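Local coordinates for protein polyketide synthase (Synechococcus sp., PDB 4GOX) that probably transfers a sulfo group from the donor PAPS to a polyketide-type intermediate, serving as the sulfotransferase domain of an olefin synthase, at residues I26-S31 / D147-I152; E55-P60 / P130-D135; I188-N193 / L289-L294. All blocks are in the same frame, centred on the assembly; numbering follows the deposited sequence.

Interaction 1 (I26-S31 / D147-I152); sequences IAFILS and DQAKYI
I26 O accepts a hydrogen bond from K150 N at 2.9 Å, and I26 CG2 rests 3.9 Å from A149 CB, in the parallel sheet of the sulfotransferase fold, a member of the P-loop NTPase clan. A small alanine suits this spot, since the F28 ring edge leans on the same methyl. A27 points to the other side of the sheet, with K150; its own backbone bonds go to strand 124-129, so strand 26-30 is paired along both flanks. F28 takes part in two bonds of the ladder: its N donates to K150 O, and its O receives I152 N at 2.8 Å. The F28 ring runs alongside that of Y151, both pointing the same way. The planes are only 20° apart, yet the rings are slid so far that they barely overlap, and F28 CD2 meets Y151 CE1 at 3.6 Å. The Y151 hydroxyl lies beyond this apolar patch and bonds to S142 and E143. I29 returns to the face of A27, where branched I29 and I152 pack against helices 37-45 and 220-231 respectively. L30 carries the ladder on. With its CG beside the backbone N (chi1 -56°), it sends CD1 to 3.8 Å from Y151 CD1, while L30 N donates to I152 O in a nearly straight bond of 2.8 Å.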
ATOM      1  N   ILE A  26      -7.837  -2.082  11.254  1.00 47.60           N
ATOM      2  CA  ILE A  26      -7.509  -1.541   9.934  1.00 44.45           C
ATOM      3  C   ILE A  26      -6.159  -2.114   9.604  1.00 44.33           C
ATOM      4  O   ILE A  26      -5.356  -2.378  10.508  1.00 41.49           O
ATOM      5  CB  ILE A  26      -7.498   0.034   9.881  1.00 47.01           C
ATOM      6  CG1 ILE A  26      -7.385   0.534   8.412  1.00 45.20           C
ATOM      7  CG2 ILE A  26      -6.399   0.667  10.802  1.00 47.41           C
ATOM      8  CD1 ILE A  26      -7.549   1.933   8.181  1.00 47.68           C
ATOM      9  N   ALA A  27      -5.888  -2.290   8.319  1.00 41.36           N
ATOM     10  CA  ALA A  27      -4.589  -2.768   7.917  1.00 40.42           C
ATOM     11  C   ALA A  27      -4.062  -1.923   6.776  1.00 41.79           C
ATOM     12  O   ALA A  27      -4.843  -1.325   6.033  1.00 40.98           O
ATOM     13  CB  ALA A  27      -4.639  -4.249   7.535  1.00 41.17           C
ATOM     14  N   PHE A  28      -2.733  -1.858   6.662  1.00 35.19           N
ATOM     15  CA  PHE A  28      -2.079  -1.134   5.591  1.00 33.72           C
ATOM     16  C   PHE A  28      -1.124  -2.057   4.864  1.00 37.70           C
ATOM     17  O   PHE A  28      -0.459  -2.873   5.509  1.00 37.57           O
ATOM     18  CB  PHE A  28      -1.245   0.039   6.160  1.00 33.90           C
ATOM     19  CG  PHE A  28      -2.052   1.129   6.811  1.00 34.39           C
ATOM     20  CD1 PHE A  28      -2.437   2.252   6.091  1.00 34.59           C
ATOM     21  CD2 PHE A  28      -2.399   1.050   8.157  1.00 34.99           C
ATOM     22  CE1 PHE A  28      -3.197   3.256   6.687  1.00 35.78           C
ATOM     23  CE2 PHE A  28      -3.161   2.046   8.750  1.00 38.98           C
ATOM     24  CZ  PHE A  28      -3.560   3.147   8.012  1.00 36.54           C
ATOM     25  N   ILE A  29      -0.966  -1.835   3.552  1.00 33.66           N
ATOM     26  CA  ILE A  29       0.065  -2.490   2.749  1.00 32.72           C
ATOM     27  C   ILE A  29       1.004  -1.354   2.461  1.00 35.15           C
ATOM     28  O   ILE A  29       0.634  -0.383   1.788  1.00 33.21           O
ATOM     29  CB  ILE A  29      -0.389  -3.181   1.425  1.00 36.12           C
ATOM     30  CG1 ILE A  29      -1.391  -4.316   1.683  1.00 37.56           C
ATOM     31  CG2 ILE A  29       0.861  -3.703   0.662  1.00 34.59           C
ATOM     32  CD1 ILE A  29      -2.109  -4.773   0.423  1.00 35.63           C
ATOM     33  N   LEU A  30       2.210  -1.447   3.042  1.00 32.11           N
ATOM     34  CA  LEU A  30       3.223  -0.447   2.899  1.00 30.28           C
ATOM     35  C   LEU A  30       4.402  -1.006   2.155  1.00 34.84           C
ATOM     36  O   LEU A  30       4.882  -2.106   2.440  1.00 33.85           O
ATOM     37  CB  LEU A  30       3.667   0.081   4.281  1.00 30.36           C
ATOM     38  CG  LEU A  30       2.576   0.656   5.206  1.00 33.74           C
ATOM     39  CD1 LEU A  30       3.157   0.920   6.566  1.00 33.52           C
ATOM     40  CD2 LEU A  30       1.981   1.947   4.639  1.00 32.93           C
ATOM     41  N   SER A  31       4.905  -0.225   1.210  1.00 31.12           N
ATOM     42  CA  SER A  31       6.093  -0.605   0.457  1.00 31.20           C
ATOM     43  C   SER A  31       6.656   0.600  -0.244  1.00 37.39           C
ATOM     44  O   SER A  31       6.047   1.674  -0.286  1.00 36.65           O
ATOM     45  CB  SER A  31       5.750  -1.656  -0.599  1.00 32.97           C
ATOM     46  OG  SER A  31       4.984  -1.124  -1.666  1.00 35.26           O
ATOM     47  N   ASP A 147      -5.810   2.440  17.318  1.00 53.99           N
ATOM     48  CA  ASP A 147      -5.366   1.608  18.436  1.00 56.37           C
ATOM     49  C   ASP A 147      -4.795   0.304  17.930  1.00 59.14           C
ATOM     50  O   ASP A 147      -3.802  -0.182  18.471  1.00 59.96           O
ATOM     51  CB  ASP A 147      -6.568   1.242  19.333  1.00 62.11           C
ATOM     52  CG  ASP A 147      -6.951   2.226  20.424  1.00 75.33           C
ATOM     53  OD1 ASP A 147      -8.052   2.068  20.999  1.00 79.27           O
ATOM     54  OD2 ASP A 147      -6.116   3.111  20.758  1.00 79.22           O
ATOM     55  N   GLN A 148      -5.452  -0.283  16.917  1.00 54.77           N
ATOM     56  CA  GLN A 148      -5.172  -1.618  16.392  1.00 54.61           C
ATOM     57  C   GLN A 148      -4.791  -1.693  14.911  1.00 55.96           C
ATOM     58  O   GLN A 148      -5.148  -2.678  14.261  1.00 56.52           O
ATOM     59  CB  GLN A 148      -6.391  -2.527  16.667  1.00 58.65           C
ATOM     60  CG  GLN A 148      -6.493  -3.020  18.104  1.00 90.25           C
ATOM     61  CD  GLN A 148      -5.746  -4.313  18.308  1.00119.70           C
ATOM     62  OE1 GLN A 148      -6.314  -5.407  18.194  1.00119.33           O
ATOM     63  NE2 GLN A 148      -4.456  -4.220  18.623  1.00111.39           N
ATOM     64  N   ALA A 149      -4.030  -0.705  14.374  1.00 49.45           N
ATOM     65  CA  ALA A 149      -3.580  -0.781  12.973  1.00 45.03           C
ATOM     66  C   ALA A 149      -2.574  -1.918  12.792  1.00 46.75           C
ATOM     67  O   ALA A 149      -1.701  -2.114  13.636  1.00 48.06           O
ATOM     68  CB  ALA A 149      -2.950   0.532  12.536  1.00 43.69           C
ATOM     69  N   LYS A 150      -2.711  -2.667  11.705  1.00 42.31           N
ATOM     70  CA  LYS A 150      -1.766  -3.734  11.337  1.00 42.09           C
ATOM     71  C   LYS A 150      -1.033  -3.303  10.089  1.00 42.38           C
ATOM     72  O   LYS A 150      -1.638  -2.720   9.191  1.00 42.15           O
ATOM     73  CB  LYS A 150      -2.459  -5.081  11.107  1.00 43.70           C
ATOM     74  CG  LYS A 150      -2.864  -5.771  12.399  1.00 49.88           C
ATOM     75  CD  LYS A 150      -3.377  -7.179  12.091  1.00 56.50           C
ATOM     76  CE  LYS A 150      -3.835  -7.917  13.325  1.00 70.55           C
ATOM     77  NZ  LYS A 150      -5.226  -7.550  13.683  1.00 82.36           N
ATOM     78  N   TYR A 151       0.259  -3.586  10.028  1.00 36.77           N
ATOM     79  CA  TYR A 151       1.067  -3.184   8.886  1.00 34.37           C
ATOM     80  C   TYR A 151       1.682  -4.366   8.150  1.00 39.28           C
ATOM     81  O   TYR A 151       2.468  -5.117   8.732  1.00 39.38           O
ATOM     82  CB  TYR A 151       2.177  -2.204   9.330  1.00 33.87           C
ATOM     83  CG  TYR A 151       1.647  -1.055  10.154  1.00 35.15           C
ATOM     84  CD1 TYR A 151       0.968   0.005   9.553  1.00 34.64           C
ATOM     85  CD2 TYR A 151       1.748  -1.064  11.539  1.00 38.19           C
ATOM     86  CE1 TYR A 151       0.445   1.046  10.310  1.00 33.52           C
ATOM     87  CE2 TYR A 151       1.237  -0.019  12.305  1.00 40.37           C
ATOM     88  CZ  TYR A 151       0.571   1.021  11.689  1.00 41.68           C
ATOM     89  OH  TYR A 151       0.094   2.047  12.454  1.00 41.86           O
ATOM     90  N   ILE A 152       1.368  -4.486   6.853  1.00 36.27           N
ATOM     91  CA  ILE A 152       1.979  -5.475   5.963  1.00 35.71           C
ATOM     92  C   ILE A 152       3.098  -4.718   5.223  1.00 38.23           C
ATOM     93  O   ILE A 152       2.817  -3.804   4.453  1.00 35.51           O
ATOM     94  CB  ILE A 152       0.948  -6.071   4.976  1.00 38.78           C
ATOM     95  CG1 ILE A 152      -0.153  -6.850   5.729  1.00 40.57           C
ATOM     96  CG2 ILE A 152       1.666  -6.982   3.941  1.00 38.57           C
ATOM     97  CD1 ILE A 152      -1.388  -7.132   4.871  1.00 45.16           C
TER

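Interaction 2 (E55-P60 / P130-D135); sequences ELHLLP and PSYGSD
Y132 reaches across to the bend at L58 and L59, where its hydroxyl meets two successive backbone amides. L58 N donates to Y132 OH at 3.0 Å with an angle of 150°, approaching near the plane of the ring; the bond from L59 N, at 3.4 Å, is weak. The same oxygen is hydrogen-bonded to D127 OD1, and a water that accepts from H57 N donates to it weakly. H57 has a left-handed backbone conformation (phi 51°), and it is at this turn that the amides come to face the phenol. A second water joins the segments farther out: it donates to E55 OE2 and is hydrogen-bonded to S131 OG, while E55 OE1 forms a salt bridge with K128.

Around this polar core the packing is close. L59 CB sits over one face of the Y132 ring, 3.6 Å from its centroid, a CH-pi contact. With CG anti to the backbone N (chi1 -157°), the L59 chain carries CD2 across to Y132 CD2 as well. P60 crosses the ring at about a right angle, its CD 3.4 Å from Y132 CE1, and the H57 imidazole slides past the phenol with ND1 nearest CE1. P130 presses CD against the E55 carboxylate, 3.4 Å from OE1; its ring is also close to the bound adenosine-3'-5'-diphosphate. A phenylalanine at Y132 could keep the ring contacts, but the amide of L58 would probably lose its acceptor and D127 a buried partner. Tyrosine suits both roles: an aromatic face for L59, and a hydroxyl that ties a loop lacking regular structure to the loop beside the nucleotide.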
ATOM      1  N   GLU A  55      -5.718   2.779  -4.230  1.00 41.93           N
ATOM      2  CA  GLU A  55      -5.138   3.815  -3.357  1.00 41.06           C
ATOM      3  C   GLU A  55      -6.074   4.931  -2.889  1.00 43.15           C
ATOM      4  O   GLU A  55      -6.444   5.803  -3.684  1.00 42.57           O
ATOM      5  CB  GLU A  55      -3.878   4.423  -3.990  1.00 42.73           C
ATOM      6  CG  GLU A  55      -2.648   3.565  -3.765  1.00 52.24           C
ATOM      7  CD  GLU A  55      -1.595   3.638  -4.845  1.00 71.34           C
ATOM      8  OE1 GLU A  55      -1.177   2.560  -5.324  1.00 51.94           O
ATOM      9  OE2 GLU A  55      -1.109   4.755  -5.138  1.00 72.18           O
ATOM     10  N   LEU A  56      -6.455   4.879  -1.593  1.00 38.58           N
ATOM     11  CA  LEU A  56      -7.264   5.906  -0.919  1.00 38.71           C
ATOM     12  C   LEU A  56      -6.488   7.211  -0.750  1.00 42.43           C
ATOM     13  O   LEU A  56      -7.070   8.296  -0.864  1.00 42.53           O
ATOM     14  CB  LEU A  56      -7.738   5.376   0.452  1.00 38.36           C
ATOM     15  CG  LEU A  56      -8.633   4.116   0.402  1.00 43.15           C
ATOM     16  CD1 LEU A  56      -8.746   3.481   1.777  1.00 42.40           C
ATOM     17  CD2 LEU A  56     -10.058   4.460  -0.115  1.00 46.92           C
ATOM     18  N   HIS A  57      -5.154   7.116  -0.470  1.00 38.86           N
ATOM     19  CA  HIS A  57      -4.270   8.273  -0.266  1.00 38.66           C
ATOM     20  C   HIS A  57      -4.835   9.267   0.759  1.00 40.35           C
ATOM     21  O   HIS A  57      -5.075  10.429   0.438  1.00 40.74           O
ATOM     22  CB  HIS A  57      -3.848   8.952  -1.605  1.00 41.36           C
ATOM     23  CG  HIS A  57      -2.521   9.658  -1.491  1.00 46.19           C
ATOM     24  ND1 HIS A  57      -1.367   8.978  -1.102  1.00 46.78           N
ATOM     25  CD2 HIS A  57      -2.219  10.974  -1.626  1.00 49.34           C
ATOM     26  CE1 HIS A  57      -0.405   9.888  -1.069  1.00 46.59           C
ATOM     27  NE2 HIS A  57      -0.871  11.104  -1.373  1.00 48.53           N
ATOM     28  N   LEU A  58      -5.119   8.772   1.976  1.00 35.60           N
ATOM     29  CA  LEU A  58      -5.715   9.556   3.077  1.00 35.35           C
ATOM     30  C   LEU A  58      -4.716   9.923   4.197  1.00 38.57           C
ATOM     31  O   LEU A  58      -4.712  11.053   4.670  1.00 38.13           O
ATOM     32  CB  LEU A  58      -6.852   8.734   3.704  1.00 35.45           C
ATOM     33  CG  LEU A  58      -8.125   8.535   2.846  1.00 39.57           C
ATOM     34  CD1 LEU A  58      -9.033   7.453   3.460  1.00 38.51           C
ATOM     35  CD2 LEU A  58      -8.876   9.864   2.703  1.00 37.85           C
ATOM     36  N   LEU A  59      -3.885   8.963   4.624  1.00 36.24           N
ATOM     37  CA  LEU A  59      -2.930   9.129   5.731  1.00 35.44           C
ATOM     38  C   LEU A  59      -2.041  10.389   5.735  1.00 38.03           C
ATOM     39  O   LEU A  59      -1.882  10.943   6.823  1.00 39.44           O
ATOM     40  CB  LEU A  59      -2.149   7.829   5.955  1.00 34.21           C
ATOM     41  CG  LEU A  59      -1.525   7.587   7.339  1.00 38.44           C
ATOM     42  CD1 LEU A  59      -2.610   7.440   8.411  1.00 39.46           C
ATOM     43  CD2 LEU A  59      -0.707   6.313   7.324  1.00 36.69           C
ATOM     44  N   PRO A  60      -1.505  10.920   4.585  1.00 35.38           N
ATOM     45  CA  PRO A  60      -0.637  12.121   4.651  1.00 36.21           C
ATOM     46  C   PRO A  60      -1.298  13.429   5.049  1.00 44.85           C
ATOM     47  O   PRO A  60      -0.602  14.434   5.201  1.00 46.84           O
ATOM     48  CB  PRO A  60      -0.150  12.276   3.205  1.00 37.94           C
ATOM     49  CG  PRO A  60      -0.349  10.956   2.559  1.00 39.85           C
ATOM     50  CD  PRO A  60      -1.544  10.383   3.207  1.00 36.41           C
ATOM     51  N   PRO A 130       2.070   2.813  -1.835  1.00 34.06           N
ATOM     52  CA  PRO A 130       3.526   2.743  -2.101  1.00 33.27           C
ATOM     53  C   PRO A 130       4.251   4.071  -1.793  1.00 38.19           C
ATOM     54  O   PRO A 130       5.407   4.250  -2.164  1.00 37.22           O
ATOM     55  CB  PRO A 130       3.593   2.440  -3.602  1.00 36.70           C
ATOM     56  CG  PRO A 130       2.295   3.019  -4.178  1.00 41.16           C
ATOM     57  CD  PRO A 130       1.307   3.232  -3.037  1.00 35.84           C
ATOM     58  N   SER A 131       3.566   5.026  -1.160  1.00 35.62           N
ATOM     59  CA  SER A 131       4.166   6.322  -0.870  1.00 36.16           C
ATOM     60  C   SER A 131       4.081   6.712   0.610  1.00 35.44           C
ATOM     61  O   SER A 131       4.937   7.460   1.020  1.00 34.31           O
ATOM     62  CB  SER A 131       3.558   7.411  -1.770  1.00 39.82           C
ATOM     63  OG  SER A 131       2.219   7.653  -1.416  1.00 43.14           O
ATOM     64  N   TYR A 132       3.132   6.151   1.429  1.00 30.86           N
ATOM     65  CA  TYR A 132       3.080   6.529   2.867  1.00 31.19           C
ATOM     66  C   TYR A 132       4.446   6.331   3.560  1.00 34.67           C
ATOM     67  O   TYR A 132       4.846   7.191   4.330  1.00 34.74           O
ATOM     68  CB  TYR A 132       2.023   5.752   3.679  1.00 30.51           C
ATOM     69  CG  TYR A 132       0.545   5.923   3.362  1.00 30.24           C
ATOM     70  CD1 TYR A 132       0.090   6.969   2.557  1.00 31.55           C
ATOM     71  CD2 TYR A 132      -0.403   5.071   3.916  1.00 30.95           C
ATOM     72  CE1 TYR A 132      -1.268   7.099   2.240  1.00 34.43           C
ATOM     73  CE2 TYR A 132      -1.762   5.194   3.614  1.00 31.90           C
ATOM     74  CZ  TYR A 132      -2.190   6.208   2.777  1.00 37.69           C
ATOM     75  OH  TYR A 132      -3.538   6.325   2.536  1.00 39.97           O
ATOM     76  N   GLY A 133       5.149   5.244   3.249  1.00 31.39           N
ATOM     77  CA  GLY A 133       6.465   4.934   3.853  1.00 31.81           C
ATOM     78  C   GLY A 133       7.623   5.836   3.486  1.00 37.62           C
ATOM     79  O   GLY A 133       8.661   5.800   4.151  1.00 40.06           O
ATOM     80  N   SER A 134       7.456   6.704   2.458  1.00 36.63           N
ATOM     81  CA  SER A 134       8.506   7.659   2.048  1.00 39.60           C
ATOM     82  C   SER A 134       8.776   8.753   3.080  1.00 42.94           C
ATOM     83  O   SER A 134       9.798   9.421   3.016  1.00 43.69           O
ATOM     84  CB  SER A 134       8.153   8.292   0.704  1.00 46.59           C
ATOM     85  OG  SER A 134       8.205   7.284  -0.295  1.00 58.41           O
ATOM     86  N   ASP A 135       7.862   8.920   4.039  1.00 40.47           N
ATOM     87  CA  ASP A 135       7.938   9.939   5.081  1.00 41.91           C
ATOM     88  C   ASP A 135       7.424   9.328   6.376  1.00 43.77           C
ATOM     89  O   ASP A 135       6.230   9.035   6.519  1.00 42.52           O
ATOM     90  CB  ASP A 135       7.051  11.141   4.683  1.00 45.76           C
ATOM     91  CG  ASP A 135       7.111  12.362   5.586  1.00 56.74           C
ATOM     92  OD1 ASP A 135       7.761  12.286   6.662  1.00 58.43           O
ATOM     93  OD2 ASP A 135       6.542  13.399   5.204  1.00 62.57           O
TER
HETATM   94  O   HOH W   1       0.904   6.756  -3.981  1.00 64.80           O
HETATM   95  O   HOH W   2      -3.271   4.717  -0.094  1.00 33.95           O

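Interaction 3 (I188-N193 / L289-L294); sequences IWRTSN and LDTIQL
R190 and T291 mark the near point of two helical segments, their CA atoms 5.8 Å apart. The axes come within 10.0 Å and their N-to-C directions differ by 52°, so the two segments cross at a steep angle, and contact gathers round R190 and T291. T291 OG1 accepts R190 NH1 at 3.0 Å, lying in the guanidinium plane, and the bond is nearly straight at 163°. OG1 is also hydrogen-bonded to E186, one turn before R190, while T291 CG2 packs 3.8 Å from W189 CZ3. The long arginine runs outward with CG anti to the backbone N (chi1 -175°) and then bends at chi3, which brings its guanidinium group back to T291. D290 crosses this chain: its OD2 makes a long salt bridge to R190 NE, 3.7 Å away. Because the oxygen lies well out of the guanidinium plane, the attraction is one of charge without a directed N-H.

L294 points at the long helix. Its CD2 rests 3.4 Å from R190 O and 3.7 Å from N193 CB. Leucine suits a place where W189, N193 CB and L197 offer carbon. W189 CZ3 meets L294 CD2 too, and NE1 is hydrogen-bonded to R156 O. Exposed D290 and partly exposed R190 thus lie toward solvent beside buried T291, W189 and L294, in the helix-helix packing of helix 289-297 on helix 181-202 of the sulfotransferase fold.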
ATOM      1  N   ILE A 188      14.580   6.209  -2.795  1.00 38.82           N
ATOM      2  CA  ILE A 188      13.184   5.934  -2.487  1.00 38.43           C
ATOM      3  C   ILE A 188      13.007   4.525  -1.910  1.00 39.53           C
ATOM      4  O   ILE A 188      12.343   4.386  -0.890  1.00 37.91           O
ATOM      5  CB  ILE A 188      12.239   6.222  -3.691  1.00 43.72           C
ATOM      6  CG1 ILE A 188      12.204   7.747  -3.994  1.00 46.66           C
ATOM      7  CG2 ILE A 188      10.812   5.739  -3.380  1.00 44.86           C
ATOM      8  CD1 ILE A 188      11.421   8.097  -5.272  1.00 55.22           C
ATOM      9  N   TRP A 189      13.663   3.504  -2.497  1.00 35.76           N
ATOM     10  CA  TRP A 189      13.582   2.143  -1.958  1.00 34.22           C
ATOM     11  C   TRP A 189      14.148   2.104  -0.531  1.00 36.42           C
ATOM     12  O   TRP A 189      13.559   1.506   0.381  1.00 33.39           O
ATOM     13  CB  TRP A 189      14.395   1.172  -2.846  1.00 33.78           C
ATOM     14  CG  TRP A 189      14.309  -0.249  -2.373  1.00 32.81           C
ATOM     15  CD1 TRP A 189      13.350  -1.163  -2.686  1.00 34.71           C
ATOM     16  CD2 TRP A 189      15.203  -0.895  -1.468  1.00 32.83           C
ATOM     17  NE1 TRP A 189      13.616  -2.360  -2.057  1.00 33.60           N
ATOM     18  CE2 TRP A 189      14.757  -2.230  -1.316  1.00 34.99           C
ATOM     19  CE3 TRP A 189      16.399  -0.499  -0.825  1.00 34.25           C
ATOM     20  CZ2 TRP A 189      15.394  -3.139  -0.467  1.00 33.51           C
ATOM     21  CZ3 TRP A 189      17.028  -1.401   0.017  1.00 36.00           C
ATOM     22  CH2 TRP A 189      16.535  -2.705   0.176  1.00 36.65           C
ATOM     23  N   ARG A 190      15.307   2.736  -0.348  1.00 34.46           N
ATOM     24  CA  ARG A 190      15.996   2.739   0.926  1.00 34.82           C
ATOM     25  C   ARG A 190      15.185   3.511   1.975  1.00 39.31           C
ATOM     26  O   ARG A 190      14.935   2.984   3.056  1.00 37.70           O
ATOM     27  CB  ARG A 190      17.407   3.315   0.752  1.00 34.92           C
ATOM     28  CG  ARG A 190      18.275   3.271   2.008  1.00 37.40           C
ATOM     29  CD  ARG A 190      19.623   3.912   1.782  1.00 40.67           C
ATOM     30  NE  ARG A 190      19.502   5.337   1.477  1.00 39.67           N
ATOM     31  CZ  ARG A 190      19.874   5.888   0.330  1.00 51.25           C
ATOM     32  NH1 ARG A 190      20.440   5.150  -0.616  1.00 41.62           N
ATOM     33  NH2 ARG A 190      19.697   7.183   0.125  1.00 39.23           N
ATOM     34  N   THR A 191      14.784   4.751   1.657  1.00 38.94           N
ATOM     35  CA  THR A 191      14.012   5.612   2.562  1.00 39.36           C
ATOM     36  C   THR A 191      12.740   4.909   3.047  1.00 39.21           C
ATOM     37  O   THR A 191      12.522   4.815   4.256  1.00 36.05           O
ATOM     38  CB  THR A 191      13.710   6.955   1.880  1.00 47.06           C
ATOM     39  OG1 THR A 191      14.961   7.537   1.491  1.00 49.07           O
ATOM     40  CG2 THR A 191      12.893   7.902   2.766  1.00 41.59           C
ATOM     41  N   SER A 192      11.930   4.401   2.100  1.00 35.66           N
ATOM     42  CA  SER A 192      10.669   3.714   2.409  1.00 35.01           C
ATOM     43  C   SER A 192      10.894   2.503   3.284  1.00 36.23           C
ATOM     44  O   SER A 192      10.234   2.362   4.310  1.00 35.83           O
ATOM     45  CB  SER A 192       9.952   3.264   1.133  1.00 36.55           C
ATOM     46  OG  SER A 192       9.606   4.425   0.413  1.00 52.81           O
ATOM     47  N   ASN A 193      11.786   1.611   2.845  1.00 31.49           N
ATOM     48  CA  ASN A 193      12.039   0.384   3.553  1.00 31.95           C
ATOM     49  C   ASN A 193      12.564   0.609   4.932  1.00 36.50           C
ATOM     50  O   ASN A 193      12.096  -0.051   5.851  1.00 36.03           O
ATOM     51  CB  ASN A 193      12.848  -0.599   2.715  1.00 34.08           C
ATOM     52  CG  ASN A 193      11.969  -1.215   1.657  1.00 44.64           C
ATOM     53  OD1 ASN A 193      10.932  -1.782   1.969  1.00 32.52           O
ATOM     54  ND2 ASN A 193      12.263  -0.982   0.383  1.00 34.78           N
ATOM     55  N   LEU A 289      26.311   2.115   0.612  1.00 53.92           N
ATOM     56  CA  LEU A 289      26.594   1.241   1.744  1.00 54.71           C
ATOM     57  C   LEU A 289      25.377   0.940   2.633  1.00 53.40           C
ATOM     58  O   LEU A 289      25.136  -0.233   2.897  1.00 53.48           O
ATOM     59  CB  LEU A 289      27.848   1.694   2.515  1.00 58.34           C
ATOM     60  CG  LEU A 289      29.149   0.908   2.197  1.00 68.48           C
ATOM     61  CD1 LEU A 289      29.375   0.679   0.675  1.00 70.67           C
ATOM     62  CD2 LEU A 289      30.365   1.590   2.777  1.00 72.09           C
ATOM     63  N   ASP A 290      24.541   1.943   2.982  1.00 45.61           N
ATOM     64  CA  ASP A 290      23.336   1.654   3.766  1.00 42.47           C
ATOM     65  C   ASP A 290      22.247   0.965   2.966  1.00 44.91           C
ATOM     66  O   ASP A 290      21.401   0.295   3.560  1.00 41.51           O
ATOM     67  CB  ASP A 290      22.768   2.869   4.511  1.00 43.24           C
ATOM     68  CG  ASP A 290      22.536   4.146   3.730  1.00 44.63           C
ATOM     69  OD1 ASP A 290      23.099   4.278   2.605  1.00 45.93           O
ATOM     70  OD2 ASP A 290      21.926   5.061   4.292  1.00 42.12           O
ATOM     71  N   THR A 291      22.249   1.117   1.624  1.00 43.59           N
ATOM     72  CA  THR A 291      21.259   0.393   0.803  1.00 41.35           C
ATOM     73  C   THR A 291      21.594  -1.098   0.879  1.00 44.89           C
ATOM     74  O   THR A 291      20.694  -1.913   1.010  1.00 41.91           O
ATOM     75  CB  THR A 291      21.237   0.857  -0.657  1.00 45.20           C
ATOM     76  OG1 THR A 291      21.109   2.270  -0.704  1.00 42.70           O
ATOM     77  CG2 THR A 291      20.093   0.222  -1.451  1.00 40.16           C
ATOM     78  N   ILE A 292      22.889  -1.430   0.881  1.00 46.52           N
ATOM     79  CA  ILE A 292      23.371  -2.809   0.971  1.00 48.95           C
ATOM     80  C   ILE A 292      23.003  -3.397   2.338  1.00 51.37           C
ATOM     81  O   ILE A 292      22.401  -4.469   2.374  1.00 49.15           O
ATOM     82  CB  ILE A 292      24.882  -2.907   0.645  1.00 55.96           C
ATOM     83  CG1 ILE A 292      25.157  -2.521  -0.824  1.00 57.94           C
ATOM     84  CG2 ILE A 292      25.443  -4.302   0.957  1.00 59.04           C
ATOM     85  CD1 ILE A 292      26.629  -2.104  -1.104  1.00 68.81           C
ATOM     86  N   GLN A 293      23.323  -2.678   3.447  1.00 47.59           N
ATOM     87  CA  GLN A 293      22.996  -3.124   4.807  1.00 47.53           C
ATOM     88  C   GLN A 293      21.470  -3.410   4.940  1.00 48.99           C
ATOM     89  O   GLN A 293      21.078  -4.475   5.420  1.00 49.25           O
ATOM     90  CB  GLN A 293      23.511  -2.128   5.879  1.00 49.84           C
ATOM     91  CG  GLN A 293      25.049  -1.917   5.834  1.00 59.52           C
ATOM     92  CD  GLN A 293      25.742  -1.089   6.932  1.00 77.00           C
ATOM     93  OE1 GLN A 293      26.980  -1.038   6.992  1.00 72.33           O
ATOM     94  NE2 GLN A 293      25.006  -0.436   7.819  1.00 55.12           N
ATOM     95  N   LEU A 294      20.633  -2.512   4.429  1.00 42.97           N
ATOM     96  CA  LEU A 294      19.186  -2.674   4.488  1.00 41.40           C
ATOM     97  C   LEU A 294      18.700  -3.906   3.692  1.00 45.21           C
ATOM     98  O   LEU A 294      17.897  -4.687   4.209  1.00 43.43           O
ATOM     99  CB  LEU A 294      18.481  -1.398   4.050  1.00 38.84           C
ATOM    100  CG  LEU A 294      16.949  -1.365   4.123  1.00 40.50           C
ATOM    101  CD1 LEU A 294      16.419  -1.611   5.571  1.00 39.21           C
ATOM    102  CD2 LEU A 294      16.436  -0.049   3.583  1.00 37.19           C
TER

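Interaction 1 lies in the middle of the five-stranded parallel sheet, pairing the strands 26-30 and 149-155. Interaction 2 is nested inside the loop closed by interaction 1, joining the segments after strands 50-51 and 124-129; their centres are 12 Å apart, and F28 and L30 pack directly on Y132. Interaction 3 comes later in the chain and farther out, its centre 18 Å from that of interaction 2 and 21 Å from that of interaction 1. S134 and S192 link it to interaction 2 through a probable hydrogen bond between their hydroxyls. The contacts thus join sheet, loops and outer helices; the side chain of P130 is about 5 Å from the bound adenosine-3'-5'-diphosphate and that of W189 about 10 Å.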